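Side-chain contacts in viral CASP8 and FADD-like apoptosis regulator (Molluscum contagiosum virus subtype 1, PDB 2BBR), which blocks death-receptor-induced apoptosis by interfering with caspase-8 recruitment and activation at the death-inducing signalling complex, and suppresses host NF-kappa-B activation: residues A[97-102]-A[170-175]; A[134-139]-A[155-160]; A[55-60]-A[75-80]. All coordinates share one frame; numbering follows the deposited sequence.

Contact 1 (A[97-102]-A[170-175]). With AZI (azide ion), chain B.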
loop_
_atom_site.group_PDB
_atom_site.type_symbol
_atom_site.label_atom_id
_atom_site.label_comp_id
_atom_site.label_asym_id
_atom_site.label_seq_id
_atom_site.Cartn_x
_atom_site.Cartn_y
_atom_site.Cartn_z
ATOM N N ARG A 97 -1.791 4.515 -0.830
ATOM C CA ARG A 97 -1.575 3.098 -0.557
ATOM C C ARG A 97 -0.105 2.757 -0.339
ATOM O O ARG A 97 0.236 1.990 0.562
ATOM C CB ARG A 97 -2.134 2.246 -1.703
ATOM C CG ARG A 97 -3.624 2.408 -1.972
ATOM C CD ARG A 97 -4.466 1.501 -1.102
ATOM N NE ARG A 97 -5.888 1.801 -1.244
ATOM C CZ ARG A 97 -6.765 1.671 -0.258
ATOM N NH1 ARG A 97 -6.353 1.235 0.925
ATOM N NH2 ARG A 97 -8.031 2.018 -0.441
ATOM N N LYS A 98 0.767 3.309 -1.173
ATOM C CA LYS A 98 2.189 3.029 -1.030
ATOM C C LYS A 98 2.719 3.547 0.306
ATOM O O LYS A 98 3.498 2.868 0.979
ATOM C CB LYS A 98 2.964 3.637 -2.200
ATOM C CG LYS A 98 2.694 2.930 -3.527
ATOM C CD LYS A 98 3.469 3.544 -4.682
ATOM C CE LYS A 98 2.872 4.869 -5.123
ATOM N NZ LYS A 98 3.761 5.565 -6.094
ATOM N N LEU A 99 2.285 4.741 0.698
ATOM C CA LEU A 99 2.716 5.321 1.964
ATOM C C LEU A 99 2.274 4.468 3.144
ATOM O O LEU A 99 3.044 4.239 4.075
ATOM C CB LEU A 99 2.159 6.736 2.125
ATOM C CG LEU A 99 2.444 7.438 3.459
ATOM C CD1 LEU A 99 3.941 7.490 3.726
ATOM C CD2 LEU A 99 1.869 8.843 3.423
ATOM N N MET A 100 1.031 4.000 3.113
ATOM C CA MET A 100 0.538 3.176 4.209
ATOM C C MET A 100 1.360 1.896 4.353
ATOM O O MET A 100 1.658 1.463 5.469
ATOM C CB MET A 100 -0.941 2.844 4.014
ATOM C CG MET A 100 -1.868 4.050 4.148
ATOM S SD MET A 100 -1.718 4.940 5.726
ATOM C CE MET A 100 -0.918 6.429 5.169
ATOM N N VAL A 101 1.726 1.276 3.236
ATOM C CA VAL A 101 2.534 0.064 3.312
ATOM C C VAL A 101 3.881 0.385 3.952
ATOM O O VAL A 101 4.339 -0.325 4.852
ATOM C CB VAL A 101 2.784 -0.551 1.918
ATOM C CG1 VAL A 101 3.841 -1.647 2.016
ATOM C CG2 VAL A 101 1.484 -1.126 1.362
ATOM N N CYS A 102 4.513 1.458 3.495
ATOM C CA CYS A 102 5.815 1.827 4.025
ATOM C C CYS A 102 5.788 2.179 5.506
ATOM O O CYS A 102 6.689 1.791 6.249
ATOM C CB CYS A 102 6.402 2.967 3.201
ATOM S SG CYS A 102 6.839 2.425 1.528
ATOM N N CYS A 170 3.973 10.439 11.950
ATOM C CA CYS A 170 2.862 11.380 11.961
ATOM C C CYS A 170 3.111 12.441 10.892
ATOM O O CYS A 170 2.228 12.754 10.092
ATOM C CB CYS A 170 2.755 12.062 13.328
ATOM S SG CYS A 170 1.547 13.409 13.421
ATOM N N GLN A 171 4.322 12.987 10.879
ATOM C CA GLN A 171 4.677 14.016 9.916
ATOM C C GLN A 171 4.528 13.542 8.474
ATOM O O GLN A 171 4.078 14.301 7.618
ATOM C CB GLN A 171 6.102 14.508 10.160
ATOM C CG GLN A 171 6.527 15.630 9.230
ATOM C CD GLN A 171 7.905 16.158 9.558
ATOM O OE1 GLN A 171 8.799 16.157 8.713
ATOM N NE2 GLN A 171 8.084 16.611 10.792
ATOM N N GLN A 172 4.909 12.300 8.191
ATOM C CA GLN A 172 4.762 11.795 6.831
ATOM C C GLN A 172 3.299 11.830 6.408
ATOM O O GLN A 172 2.982 12.167 5.267
ATOM C CB GLN A 172 5.272 10.361 6.721
ATOM C CG GLN A 172 6.768 10.203 6.849
ATOM C CD GLN A 172 7.200 8.779 6.585
ATOM O OE1 GLN A 172 6.924 8.228 5.521
ATOM N NE2 GLN A 172 7.877 8.173 7.552
ATOM N N LEU A 173 2.407 11.460 7.322
ATOM C CA LEU A 173 0.985 11.462 7.011
ATOM C C LEU A 173 0.403 12.866 6.907
ATOM O O LEU A 173 -0.436 13.117 6.045
ATOM C CB LEU A 173 0.201 10.645 8.040
ATOM C CG LEU A 173 0.021 9.162 7.703
ATOM C CD1 LEU A 173 1.364 8.452 7.685
ATOM C CD2 LEU A 173 -0.912 8.529 8.723
ATOM N N VAL A 174 0.827 13.772 7.783
ATOM C CA VAL A 174 0.337 15.147 7.727
ATOM C C VAL A 174 0.778 15.778 6.408
ATOM O O VAL A 174 -0.011 16.438 5.723
ATOM C CB VAL A 174 0.877 15.995 8.905
ATOM C CG1 VAL A 174 0.573 17.471 8.672
ATOM C CG2 VAL A 174 0.241 15.531 10.208
ATOM N N GLU A 175 2.037 15.565 6.049
ATOM C CA GLU A 175 2.556 16.115 4.808
ATOM C C GLU A 175 1.833 15.532 3.603
ATOM O O GLU A 175 1.554 16.249 2.639
ATOM C CB GLU A 175 4.060 15.873 4.713
ATOM C CG GLU A 175 4.848 16.773 5.658
ATOM C CD GLU A 175 6.340 16.529 5.614
ATOM O OE1 GLU A 175 7.085 17.322 6.229
ATOM O OE2 GLU A 175 6.767 15.545 4.976
HETATM N N1 AZI B . 6.519 6.200 -4.579
HETATM N N2 AZI B . 5.783 6.166 -3.667
HETATM N N3 AZI B . 5.094 6.178 -2.727
#

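Contact 2 (A[134-139]-A[155-160])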
loop_
_atom_site.group_PDB
_atom_site.type_symbol
_atom_site.label_atom_id
_atom_site.label_comp_id
_atom_site.label_asym_id
_atom_site.label_seq_id
_atom_site.Cartn_x
_atom_site.Cartn_y
_atom_site.Cartn_z
ATOM N N SER A 134 -3.680 -8.832 13.367
ATOM C CA SER A 134 -3.915 -7.830 12.329
ATOM C C SER A 134 -2.685 -7.007 11.969
ATOM O O SER A 134 -2.035 -6.428 12.837
ATOM C CB SER A 134 -5.036 -6.877 12.751
ATOM O OG SER A 134 -6.273 -7.552 12.883
ATOM N N ARG A 135 -2.382 -6.951 10.674
ATOM C CA ARG A 135 -1.247 -6.184 10.167
ATOM C C ARG A 135 -1.638 -4.706 10.086
ATOM O O ARG A 135 -2.821 -4.369 10.159
ATOM C CB ARG A 135 -0.870 -6.657 8.759
ATOM C CG ARG A 135 -0.571 -8.141 8.612
ATOM C CD ARG A 135 -0.129 -8.438 7.181
ATOM N NE ARG A 135 0.334 -9.812 6.998
ATOM C CZ ARG A 135 -0.465 -10.856 6.801
ATOM N NH1 ARG A 135 -1.779 -10.697 6.755
ATOM N NH2 ARG A 135 0.056 -12.066 6.650
ATOM N N PHE A 136 -0.653 -3.828 9.919
ATOM C CA PHE A 136 -0.949 -2.404 9.800
ATOM C C PHE A 136 -1.880 -2.139 8.612
ATOM O O PHE A 136 -2.818 -1.346 8.727
ATOM C CB PHE A 136 0.332 -1.583 9.628
ATOM C CG PHE A 136 0.090 -0.097 9.553
ATOM C CD1 PHE A 136 -0.302 0.617 10.678
ATOM C CD2 PHE A 136 0.230 0.585 8.349
ATOM C CE1 PHE A 136 -0.553 1.987 10.603
ATOM C CE2 PHE A 136 -0.016 1.951 8.264
ATOM C CZ PHE A 136 -0.409 2.656 9.391
ATOM N N VAL A 137 -1.644 -2.795 7.477
ATOM C CA VAL A 137 -2.514 -2.559 6.326
ATOM C C VAL A 137 -3.938 -2.990 6.629
ATOM O O VAL A 137 -4.892 -2.420 6.100
ATOM C CB VAL A 137 -2.023 -3.284 5.043
ATOM C CG1 VAL A 137 -0.741 -2.640 4.547
ATOM C CG2 VAL A 137 -1.822 -4.767 5.309
ATOM N N GLU A 138 -4.094 -3.994 7.484
ATOM C CA GLU A 138 -5.428 -4.445 7.844
ATOM C C GLU A 138 -6.073 -3.419 8.783
ATOM O O GLU A 138 -7.280 -3.192 8.723
ATOM C CB GLU A 138 -5.350 -5.851 8.449
ATOM C CG GLU A 138 -5.058 -6.895 7.363
ATOM C CD GLU A 138 -4.541 -8.228 7.882
ATOM O OE1 GLU A 138 -4.450 -9.176 7.072
ATOM O OE2 GLU A 138 -4.211 -8.333 9.077
ATOM N N LEU A 139 -5.268 -2.780 9.625
ATOM C CA LEU A 139 -5.770 -1.733 10.512
ATOM C C LEU A 139 -6.241 -0.560 9.639
ATOM O O LEU A 139 -7.306 0.015 9.878
ATOM C CB LEU A 139 -4.666 -1.258 11.462
ATOM C CG LEU A 139 -4.948 0.012 12.272
ATOM C CD1 LEU A 139 -6.189 -0.180 13.131
ATOM C CD2 LEU A 139 -3.739 0.346 13.138
ATOM N N SER A 155 -5.749 12.159 8.915
ATOM C CA SER A 155 -5.446 12.811 10.184
ATOM C C SER A 155 -5.712 11.942 11.410
ATOM O O SER A 155 -5.011 12.066 12.410
ATOM C CB SER A 155 -6.205 14.141 10.311
ATOM O OG SER A 155 -7.603 13.944 10.340
ATOM N N VAL A 156 -6.715 11.070 11.350
ATOM C CA VAL A 156 -6.992 10.206 12.491
ATOM C C VAL A 156 -5.782 9.306 12.736
ATOM O O VAL A 156 -5.359 9.113 13.879
ATOM C CB VAL A 156 -8.253 9.340 12.259
ATOM C CG1 VAL A 156 -8.363 8.276 13.345
ATOM C CG2 VAL A 156 -9.493 10.227 12.269
ATOM N N LEU A 157 -5.228 8.756 11.660
ATOM C CA LEU A 157 -4.055 7.903 11.776
ATOM C C LEU A 157 -2.838 8.714 12.204
ATOM O O LEU A 157 -2.013 8.242 12.985
ATOM C CB LEU A 157 -3.766 7.204 10.447
ATOM C CG LEU A 157 -4.277 5.769 10.323
ATOM C CD1 LEU A 157 -4.065 5.265 8.908
ATOM C CD2 LEU A 157 -3.546 4.884 11.330
ATOM N N ALA A 158 -2.715 9.933 11.684
ATOM C CA ALA A 158 -1.602 10.795 12.071
ATOM C C ALA A 158 -1.687 11.056 13.574
ATOM O O ALA A 158 -0.673 11.036 14.277
ATOM C CB ALA A 158 -1.661 12.110 11.306
ATOM N N ASP A 159 -2.901 11.301 14.061
ATOM C CA ASP A 159 -3.124 11.551 15.482
ATOM C C ASP A 159 -2.719 10.341 16.313
ATOM O O ASP A 159 -2.136 10.480 17.390
ATOM C CB ASP A 159 -4.599 11.853 15.771
ATOM C CG ASP A 159 -5.060 13.174 15.193
ATOM O OD1 ASP A 159 -4.212 14.049 14.923
ATOM O OD2 ASP A 159 -6.286 13.338 15.028
ATOM N N MET A 160 -3.051 9.151 15.824
ATOM C CA MET A 160 -2.707 7.924 16.525
ATOM C C MET A 160 -1.191 7.773 16.607
ATOM O O MET A 160 -0.651 7.393 17.646
ATOM C CB MET A 160 -3.329 6.723 15.806
ATOM C CG MET A 160 -4.841 6.635 15.966
ATOM S SD MET A 160 -5.667 5.552 14.770
ATOM C CE MET A 160 -4.799 4.003 15.049
#

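Contact 3 (A[55-60]-A[75-80])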
loop_
_atom_site.group_PDB
_atom_site.type_symbol
_atom_site.label_atom_id
_atom_site.label_comp_id
_atom_site.label_asym_id
_atom_site.label_seq_id
_atom_site.Cartn_x
_atom_site.Cartn_y
_atom_site.Cartn_z
ATOM N N LEU A 55 -1.767 -3.611 -15.211
ATOM C CA LEU A 55 -0.620 -4.413 -14.803
ATOM C C LEU A 55 0.537 -4.185 -15.767
ATOM O O LEU A 55 0.891 -5.056 -16.563
ATOM C CB LEU A 55 -1.014 -5.893 -14.773
ATOM C CG LEU A 55 -0.129 -6.879 -14.008
ATOM C CD1 LEU A 55 0.079 -6.396 -12.584
ATOM C CD2 LEU A 55 -0.796 -8.243 -14.010
ATOM N N THR A 56 1.121 -2.995 -15.679
ATOM C CA THR A 56 2.227 -2.595 -16.534
ATOM C C THR A 56 3.580 -2.871 -15.894
ATOM O O THR A 56 3.669 -3.254 -14.728
ATOM C CB THR A 56 2.160 -1.095 -16.823
ATOM O OG1 THR A 56 2.267 -0.377 -15.586
ATOM C CG2 THR A 56 0.845 -0.740 -17.501
ATOM N N LEU A 57 4.635 -2.676 -16.676
ATOM C CA LEU A 57 5.993 -2.858 -16.188
ATOM C C LEU A 57 6.185 -1.924 -14.993
ATOM O O LEU A 57 6.693 -2.329 -13.947
ATOM C CB LEU A 57 6.989 -2.514 -17.302
ATOM C CG LEU A 57 8.494 -2.452 -17.012
ATOM C CD1 LEU A 57 8.841 -1.190 -16.250
ATOM C CD2 LEU A 57 8.908 -3.679 -16.242
ATOM N N ALA A 58 5.760 -0.677 -15.156
ATOM C CA ALA A 58 5.879 0.314 -14.097
ATOM C C ALA A 58 5.171 -0.122 -12.818
ATOM O O ALA A 58 5.718 0.013 -11.727
ATOM C CB ALA A 58 5.325 1.654 -14.570
ATOM N N ALA A 59 3.952 -0.638 -12.946
ATOM C CA ALA A 59 3.202 -1.078 -11.775
ATOM C C ALA A 59 3.940 -2.167 -11.005
ATOM O O ALA A 59 4.063 -2.098 -9.782
ATOM C CB ALA A 59 1.824 -1.577 -12.190
ATOM N N LEU A 60 4.430 -3.173 -11.724
ATOM C CA LEU A 60 5.152 -4.266 -11.085
ATOM C C LEU A 60 6.437 -3.776 -10.432
ATOM O O LEU A 60 6.780 -4.197 -9.329
ATOM C CB LEU A 60 5.471 -5.368 -12.103
ATOM C CG LEU A 60 4.330 -6.315 -12.494
ATOM C CD1 LEU A 60 3.859 -7.084 -11.270
ATOM C CD2 LEU A 60 3.187 -5.526 -13.101
ATOM N N SER A 75 16.736 -9.389 -10.836
ATOM C CA SER A 75 16.574 -10.636 -11.578
ATOM C C SER A 75 15.456 -10.666 -12.611
ATOM O O SER A 75 15.595 -11.312 -13.650
ATOM C CB SER A 75 16.393 -11.810 -10.613
ATOM O OG SER A 75 15.147 -11.746 -9.942
ATOM N N ARG A 76 14.358 -9.970 -12.341
ATOM C CA ARG A 76 13.232 -9.973 -13.265
ATOM C C ARG A 76 13.169 -8.793 -14.221
ATOM O O ARG A 76 12.647 -8.924 -15.329
ATOM C CB ARG A 76 11.921 -10.051 -12.483
ATOM C CG ARG A 76 11.770 -11.310 -11.645
ATOM C CD ARG A 76 11.855 -12.552 -12.512
ATOM N NE ARG A 76 11.343 -13.738 -11.834
ATOM C CZ ARG A 76 11.884 -14.281 -10.748
ATOM N NH1 ARG A 76 12.966 -13.747 -10.203
ATOM N NH2 ARG A 76 11.341 -15.366 -10.210
ATOM N N PHE A 77 13.698 -7.645 -13.810
ATOM C CA PHE A 77 13.642 -6.471 -14.670
ATOM C C PHE A 77 14.985 -5.813 -14.966
ATOM O O PHE A 77 15.043 -4.836 -15.712
ATOM C CB PHE A 77 12.671 -5.449 -14.070
ATOM C CG PHE A 77 11.270 -5.977 -13.905
ATOM C CD1 PHE A 77 10.776 -6.320 -12.653
ATOM C CD2 PHE A 77 10.454 -6.156 -15.016
ATOM C CE1 PHE A 77 9.486 -6.834 -12.512
ATOM C CE2 PHE A 77 9.166 -6.668 -14.886
ATOM C CZ PHE A 77 8.680 -7.008 -13.632
ATOM N N GLY A 78 16.059 -6.356 -14.396
ATOM C CA GLY A 78 17.384 -5.803 -14.622
ATOM C C GLY A 78 17.521 -4.373 -14.135
ATOM O O GLY A 78 18.319 -3.598 -14.670
ATOM N N LEU A 79 16.756 -4.023 -13.108
ATOM C CA LEU A 79 16.785 -2.673 -12.571
ATOM C C LEU A 79 17.423 -2.564 -11.202
ATOM O O LEU A 79 17.174 -3.379 -10.314
ATOM C CB LEU A 79 15.364 -2.113 -12.478
ATOM C CG LEU A 79 14.594 -1.886 -13.776
ATOM C CD1 LEU A 79 13.165 -1.473 -13.460
ATOM C CD2 LEU A 79 15.290 -0.824 -14.606
ATOM N N SER A 80 18.253 -1.540 -11.041
ATOM C CA SER A 80 18.877 -1.254 -9.763
ATOM C C SER A 80 17.831 -0.442 -8.995
ATOM O O SER A 80 16.794 -0.070 -9.548
ATOM C CB SER A 80 20.115 -0.386 -9.962
ATOM O OG SER A 80 19.744 0.882 -10.481
#

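Contact 1 (A[97-102]-A[170-175])
Met100 reaches the branch of Leu173 with its terminal methyl, CE lying 3.8 Å from CG of Leu173 and almost as near both of that residue's methyls. The CA-CB bond of Met100 points away from helix 167-187; bends at chi2 (-56°) and chi3 (109°) swing the thioether round, and the two side chains meet at about a right angle. The CA-CB bond of Leu99 points toward that helix. Its CD1 touches OE1 of Gln172 at 3.6 Å, an apolar methyl against an amide oxygen, while CD2 stands 4.3 Å from Leu173 CD1. No hydrogen bond joins the segments, whose axes run nearly antiparallel (176°) and 11.2 Å apart. This pairs the first and last helices of the second death effector domain, a helical bundle of the death-fold clan. Gln172 is partly exposed, whereas Leu99, Met100 and Leu173 are buried, with Leu157 of helix 155-163 touching both Met100 and Leu173. On another side of helix 95-104, Lys98 NZ gives a weak hydrogen bond to N2 of an azide ion (3.2 Å), probably from the crystallisation liquor and also hydrogen-bonded by Arg95; Glu62 and the C-terminal carboxylate of His195, from the histidine tag, form salt bridges to the same ammonium group.

Contact 2 (A[134-139]-A[155-160])
Phe136 brings the CE1 corner of its ring to within 4.2 Å of Leu157 CD2, the methyl lying oblique to the ring. The ring is carried outward because CG lies opposite the backbone N (chi1 -178°). The backbones stand well apart, the nearest CA atoms, those of Leu139 and Leu157, being 9.9 Å from each other, and side chains fill the distance. One turn on from Phe136, Leu139 meets Met160 methyl to methyl, CD2 to CE at 4.3 Å; the Met160 chain runs out extended at chi2 (163°) and then bends at chi3 (56°) to deliver CE there. All four side chains are buried, and every contact between the segments is apolar and near van der Waals distance.

Away from this interface the start of helix 136-145 is held by polar bonds. Arg135, at the N-cap position, gives its backbone N to Glu138 OE2 (2.8 Å) in a nearly straight bond that arrives from above the carboxylate plane. The other oxygen, OE1, takes a weak bond from Arg135 NH1 at 3.1 Å, in the plane of the guanidinium group and part of a salt bridge. Glu138 thus ties both the backbone and the side chain of Arg135.

Both helices belong to the bundle of the second death effector domain. Helix 109-122 lies alongside, its Leu115 touching both Leu139 and Met160. Cys170 of helix 167-187 packs on Ala158, and helix 22-31 of the first domain covers Val137.

Contact 3 (A[55-60]-A[75-80])
Phe77 sets its ring against Leu57 and Leu60, one helical turn apart at the start of helix 57-66. Its CZ stands 3.9 Å from CB of Leu60, a position reached with the Phe77 CG anti to the carbonyl carbon (chi1 -59°). Leu57 lies oblique to the ring, and the two side chains pass alongside each other in opposite directions; the modelled separation of their carbons is implausibly short, so the exact placement of Leu57 and the degree of tightness there are doubtful. Leu60 is the buried member of the group, and Val61 and Leu64 of the same helix also touch Phe77.

Beyond this apolar patch the contact opens out. Leu57 and Phe77 are partly exposed, Leu79 CD1 stays 5.2 Å from Leu57 CD1, and Gly78, which ends helix 70-77 with a positive phi, is exposed. Arg76 turns to helix 10-17, where it packs on Phe12, His15 and Leu16; its NH1 gives a weak hydrogen bond to OG of exposed Ser75 (3.0 Å), in the guanidinium plane. Thr56 is the N-cap of helix 57-66, its OG1 accepting from Ala59 N at 3.1 Å.

Both segments belong to the first death effector domain. With no hydrogen bond or salt bridge across it, the pairing of these segments rests on apolar contact centred on one aromatic ring, while Thr56 caps the start of helix 57-66 from within its own segment.

Overall arrangement
From the N terminus, the chain first closes contact 3, a short loop of 14 intervening residues that brings the start of helix 57-66 to the end of helix 70-77 in the first death effector domain. The second domain then opens with helix 95-104, whose return partner in contact 1 comes 67 residues later, on helix 167-187. Contact 2 joins helices 136-145 and 155-163 within that span, so the two are nested. They also touch: CE2 of Phe136 packs on the backbone O of Met100. Contact 3 precedes both in series and touches neither, its centre about 23 Å from that of contact 1 and 29 Å from that of contact 2.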